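PDB 4XYH: kinetochore protein Mis16 from Schizosaccharomyces japonicus, which binds histone H4 and, independently, the CENP-A-specific chaperone Scm3, and so probably helps to deliver CENP-A to centromeres. Local coordinates for residues K74-T79 / N87-A92; Q282-V287 / L297-A302. All blocks are in the same frame, centred on the assembly; numbering follows the deposited sequence.

Both interactions are antiparallel beta hairpins in the blades of one WD40 beta-propeller. Interaction 1 pairs strands 70-77 and 87-97, which come early in the chain. Interaction 2 pairs strands 284-289 and 296-301, much later in the sequence. The first hairpin closes before the second opens, so the two are in series. They lie in different sheets, on opposite sides of the centre of the chain. Their centres are about 26 Å apart and their nearest atoms about 16 Å apart, so they do not touch. Each joins neighbouring strands within its own blade. Each blade is thus held by its own strand pairing, and the two contacts are related only through the ring of blades.

Interaction 1: residues K74-T79 / N87-A92; sequences KLLLGT and NYLQVA
Strands 74-77 and 87-92 run antiparallel, with their axes 4.7 Å apart at closest approach and 163° between their directions. L75 and A92 form one hydrogen-bonded pair, and L77 and Q90 form the next. Between them, L76 and V91 make a non-hydrogen-bonded pair. Toward the connecting loop, the T79 side chain adds two bonds. T79 OG1 donates to N87 OD1 at 2.7 Å, in the plane of the amide and on a lone pair. T79 OG1 also accepts from Y88 N at 2.9 Å. The first torsion of T79 (chi1 66°) sets OG1 between its own backbone N and carbonyl carbon, where both partners reach it. N87 OD1 also accepts from T81 N in the connecting loop. Q90 reaches across toward G78 and T79, on the face that carries L77. Its amide lies against the T79 methyl, with Q90 NE2 3.8 Å from T79 CG2. A water donates to G78 O and accepts a weak bond from Q90 NE2. L77 CD1 meets A92 CB at 4.0 Å on this same face. On the other face L76 CD1 touches L89 CD1 at 3.7 Å. This beta hairpin supplies inner strands of a propeller blade, in the RBBP4/CAF1C family region. Strand 56-58 flanks 70-77, and strand 123-130 flanks 87-97. I147 of strand 146-150, in the next sheet, covers L76 and L89.

Interaction 2: residues Q282-V287 / L297-A302; sequences QPVNGV and LATASA
P283 O is gripped by two donors from the end of 297-302. A302 N meets P283 O nearly along the C=O axis at 2.8 Å, and its N-H points almost straight at the oxygen (173°). S301 OG donates to P283 O at 3.0 Å from above the carbonyl plane. The first torsion of S301 (chi1 176°) turns OG away from its own backbone N and over this oxygen. S301 OG also accepts from D303 N, so the hydroxyl ties the strand end to the residues that follow. Beside the grip, P283 CB packs on A302 CB at 4.1 Å. One step on, two residues, N285 and G286, sit opposite the single A300, a classic beta bulge. N285 N donates to A300 O at 2.7 Å, and G286 N adds a weak bond to the same oxygen. G286 O then accepts from A300 N, and regular pairing resumes. V284 CG1 lies 3.7 Å from T299 CB, on the face that also carries V287 and S301. The hydroxyl of T299 bonds to H280 and W309, as in the polar network of a WD40 blade. N285 ND2 donates outward to V328 O and E327 OE1. The open end of the hairpin is thus pinned by one shared acceptor, T299 ties it within its own repeat, and N285 ties it to the next blade.

Interaction 1: residues K74-T79 / N87-A92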
loop_
_atom_site.group_PDB
_atom_site.type_symbol
_atom_site.label_atom_id
_atom_site.label_comp_id
_atom_site.label_asym_id
_atom_site.label_seq_id
_atom_site.Cartn_x
_atom_site.Cartn_y
_atom_site.Cartn_z
ATOM N N LYS A 74 5.364 -8.624 -13.332
ATOM C CA LYS A 74 5.781 -9.140 -12.037
ATOM C C LYS A 74 5.208 -8.371 -10.859
ATOM O O LYS A 74 4.980 -7.161 -10.933
ATOM C CB LYS A 74 7.312 -9.143 -11.941
ATOM C CG LYS A 74 7.982 -10.187 -12.821
ATOM C CD LYS A 74 9.484 -10.028 -12.797
ATOM C CE LYS A 74 10.166 -11.217 -13.475
ATOM N NZ LYS A 74 11.595 -10.925 -13.789
ATOM N N LEU A 75 5.017 -9.087 -9.758
ATOM C CA LEU A 75 4.545 -8.496 -8.512
ATOM C C LEU A 75 5.467 -8.871 -7.385
ATOM O O LEU A 75 6.025 -9.976 -7.366
ATOM C CB LEU A 75 3.133 -8.961 -8.162
ATOM C CG LEU A 75 2.034 -8.688 -9.180
ATOM C CD1 LEU A 75 1.475 -10.008 -9.680
ATOM C CD2 LEU A 75 0.948 -7.871 -8.544
ATOM N N LEU A 76 5.600 -7.945 -6.446
ATOM C CA LEU A 76 6.318 -8.176 -5.224
ATOM C C LEU A 76 5.322 -8.552 -4.124
ATOM O O LEU A 76 4.393 -7.797 -3.844
ATOM C CB LEU A 76 7.100 -6.936 -4.856
ATOM C CG LEU A 76 7.908 -6.993 -3.571
ATOM C CD1 LEU A 76 9.127 -7.912 -3.749
ATOM C CD2 LEU A 76 8.298 -5.578 -3.217
ATOM N N LEU A 77 5.508 -9.726 -3.527
ATOM C CA LEU A 77 4.606 -10.257 -2.497
ATOM C C LEU A 77 5.354 -10.693 -1.253
ATOM O O LEU A 77 6.600 -10.720 -1.236
ATOM C CB LEU A 77 3.828 -11.460 -3.030
ATOM C CG LEU A 77 2.812 -11.211 -4.132
ATOM C CD1 LEU A 77 2.279 -12.526 -4.652
ATOM C CD2 LEU A 77 1.681 -10.354 -3.567
ATOM N N GLY A 78 4.600 -11.070 -0.221
ATOM C CA GLY A 78 5.200 -11.582 0.997
ATOM C C GLY A 78 4.468 -12.773 1.571
ATOM O O GLY A 78 3.498 -13.255 0.989
ATOM N N THR A 79 4.937 -13.264 2.712
ATOM C CA THR A 79 4.194 -14.269 3.451
ATOM C C THR A 79 3.927 -13.807 4.873
ATOM O O THR A 79 4.654 -12.989 5.439
ATOM C CB THR A 79 4.930 -15.638 3.539
ATOM O OG1 THR A 79 6.125 -15.493 4.322
ATOM C CG2 THR A 79 5.262 -16.181 2.162
ATOM N N ASN A 87 9.402 -17.666 6.499
ATOM C CA ASN A 87 8.737 -16.645 5.702
ATOM C C ASN A 87 9.526 -16.357 4.429
ATOM O O ASN A 87 10.762 -16.467 4.410
ATOM C CB ASN A 87 8.553 -15.354 6.505
ATOM C CG ASN A 87 7.374 -15.422 7.460
ATOM O OD1 ASN A 87 6.208 -15.314 7.048
ATOM N ND2 ASN A 87 7.666 -15.595 8.744
ATOM N N TYR A 88 8.832 -15.972 3.364
ATOM C CA TYR A 88 9.563 -15.561 2.168
ATOM C C TYR A 88 9.125 -14.226 1.622
ATOM O O TYR A 88 7.928 -13.899 1.602
ATOM C CB TYR A 88 9.420 -16.583 1.040
ATOM C CG TYR A 88 9.809 -18.004 1.376
ATOM C CD1 TYR A 88 11.124 -18.444 1.235
ATOM C CD2 TYR A 88 8.853 -18.920 1.783
ATOM C CE1 TYR A 88 11.471 -19.753 1.508
ATOM C CE2 TYR A 88 9.192 -20.233 2.059
ATOM C CZ TYR A 88 10.499 -20.645 1.919
ATOM O OH TYR A 88 10.832 -21.953 2.201
ATOM N N LEU A 89 10.110 -13.466 1.160
ATOM C CA LEU A 89 9.865 -12.388 0.214
ATOM C C LEU A 89 9.690 -13.065 -1.146
ATOM O O LEU A 89 10.461 -13.964 -1.491
ATOM C CB LEU A 89 11.024 -11.382 0.208
ATOM C CG LEU A 89 10.917 -10.221 -0.770
ATOM C CD1 LEU A 89 9.736 -9.299 -0.406
ATOM C CD2 LEU A 89 12.252 -9.434 -0.803
ATOM N N GLN A 90 8.686 -12.654 -1.913
ATOM C CA GLN A 90 8.321 -13.391 -3.120
ATOM C C GLN A 90 8.158 -12.491 -4.329
ATOM O O GLN A 90 7.651 -11.365 -4.226
ATOM C CB GLN A 90 7.008 -14.170 -2.910
ATOM C CG GLN A 90 7.046 -15.175 -1.770
ATOM C CD GLN A 90 5.756 -15.978 -1.634
ATOM O OE1 GLN A 90 5.780 -17.203 -1.660
ATOM N NE2 GLN A 90 4.632 -15.288 -1.448
ATOM N N VAL A 91 8.585 -13.004 -5.476
ATOM C CA VAL A 91 8.320 -12.369 -6.761
ATOM C C VAL A 91 7.394 -13.287 -7.544
ATOM O O VAL A 91 7.672 -14.478 -7.686
ATOM C CB VAL A 91 9.599 -12.114 -7.590
ATOM C CG1 VAL A 91 9.246 -11.438 -8.931
ATOM C CG2 VAL A 91 10.593 -11.282 -6.803
ATOM N N ALA A 92 6.288 -12.736 -8.031
ATOM C CA ALA A 92 5.345 -13.506 -8.831
ATOM C C ALA A 92 5.304 -12.961 -10.249
ATOM O O ALA A 92 5.501 -11.768 -10.460
ATOM C CB ALA A 92 3.963 -13.469 -8.211
HETATM O O HOH W 1 1.909 -15.449 0.274
#

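Interaction 2: residues Q282-V287 / L297-A302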
loop_
_atom_site.group_PDB
_atom_site.type_symbol
_atom_site.label_atom_id
_atom_site.label_comp_id
_atom_site.label_asym_id
_atom_site.label_seq_id
_atom_site.Cartn_x
_atom_site.Cartn_y
_atom_site.Cartn_z
ATOM N N GLN A 282 -10.550 9.728 14.761
ATOM C CA GLN A 282 -10.181 8.340 15.002
ATOM C C GLN A 282 -8.872 8.039 14.270
ATOM O O GLN A 282 -8.449 8.835 13.440
ATOM C CB GLN A 282 -11.301 7.402 14.538
ATOM C CG GLN A 282 -12.664 7.687 15.177
ATOM C CD GLN A 282 -13.687 6.616 14.844
ATOM O OE1 GLN A 282 -13.358 5.430 14.768
ATOM N NE2 GLN A 282 -14.933 7.029 14.634
ATOM N N PRO A 283 -8.212 6.907 14.592
ATOM C CA PRO A 283 -6.947 6.530 13.946
ATOM C C PRO A 283 -6.886 6.736 12.429
ATOM O O PRO A 283 -7.845 6.463 11.695
ATOM C CB PRO A 283 -6.832 5.049 14.298
ATOM C CG PRO A 283 -7.363 5.017 15.694
ATOM C CD PRO A 283 -8.520 5.994 15.711
ATOM N N VAL A 284 -5.752 7.251 11.977
ATOM C CA VAL A 284 -5.510 7.435 10.555
ATOM C C VAL A 284 -4.609 6.320 10.043
ATOM O O VAL A 284 -3.469 6.195 10.498
ATOM C CB VAL A 284 -4.869 8.798 10.268
ATOM C CG1 VAL A 284 -4.892 9.075 8.778
ATOM C CG2 VAL A 284 -5.622 9.890 11.018
ATOM N N ASN A 285 -5.125 5.525 9.102
ATOM C CA ASN A 285 -4.461 4.295 8.661
ATOM C C ASN A 285 -3.570 4.416 7.440
ATOM O O ASN A 285 -2.628 3.644 7.294
ATOM C CB ASN A 285 -5.504 3.207 8.387
ATOM C CG ASN A 285 -6.243 2.795 9.640
ATOM O OD1 ASN A 285 -5.658 2.750 10.722
ATOM N ND2 ASN A 285 -7.533 2.519 9.511
ATOM N N GLY A 286 -3.872 5.353 6.547
ATOM C CA GLY A 286 -3.084 5.494 5.335
ATOM C C GLY A 286 -2.995 6.932 4.871
ATOM O O GLY A 286 -3.835 7.775 5.229
ATOM N N VAL A 287 -1.974 7.209 4.065
ATOM C CA VAL A 287 -1.753 8.540 3.526
ATOM C C VAL A 287 -1.115 8.399 2.149
ATOM O O VAL A 287 -0.324 7.487 1.911
ATOM C CB VAL A 287 -0.854 9.383 4.466
ATOM C CG1 VAL A 287 0.473 8.666 4.698
ATOM C CG2 VAL A 287 -0.635 10.815 3.920
ATOM N N LEU A 297 -3.224 15.576 -1.149
ATOM C CA LEU A 297 -3.029 14.263 -0.517
ATOM C C LEU A 297 -4.325 13.736 0.115
ATOM O O LEU A 297 -5.304 14.477 0.267
ATOM C CB LEU A 297 -1.918 14.312 0.542
ATOM C CG LEU A 297 -2.123 15.222 1.761
ATOM C CD1 LEU A 297 -1.291 14.729 2.919
ATOM C CD2 LEU A 297 -1.747 16.665 1.428
ATOM N N ALA A 298 -4.319 12.454 0.480
ATOM C CA ALA A 298 -5.497 11.814 1.051
ATOM C C ALA A 298 -5.138 11.053 2.312
ATOM O O ALA A 298 -4.028 10.520 2.428
ATOM C CB ALA A 298 -6.134 10.874 0.038
ATOM N N THR A 299 -6.081 10.995 3.249
ATOM C CA THR A 299 -5.935 10.171 4.440
ATOM C C THR A 299 -7.099 9.190 4.548
ATOM O O THR A 299 -8.251 9.537 4.257
ATOM C CB THR A 299 -5.872 11.020 5.743
ATOM O OG1 THR A 299 -7.009 11.895 5.810
ATOM C CG2 THR A 299 -4.601 11.848 5.785
ATOM N N ALA A 300 -6.784 7.966 4.961
ATOM C CA ALA A 300 -7.789 6.938 5.212
ATOM C C ALA A 300 -7.890 6.734 6.715
ATOM O O ALA A 300 -6.878 6.547 7.388
ATOM C CB ALA A 300 -7.419 5.635 4.514
ATOM N N SER A 301 -9.105 6.762 7.243
ATOM C CA SER A 301 -9.283 6.728 8.681
ATOM C C SER A 301 -10.144 5.574 9.135
ATOM O O SER A 301 -10.956 5.053 8.367
ATOM C CB SER A 301 -9.910 8.030 9.174
ATOM O OG SER A 301 -10.169 7.964 10.569
ATOM N N ALA A 302 -9.987 5.219 10.411
ATOM C CA ALA A 302 -10.866 4.264 11.073
ATOM C C ALA A 302 -12.313 4.778 11.199
ATOM O O ALA A 302 -13.218 4.013 11.533
ATOM C CB ALA A 302 -10.306 3.912 12.460
#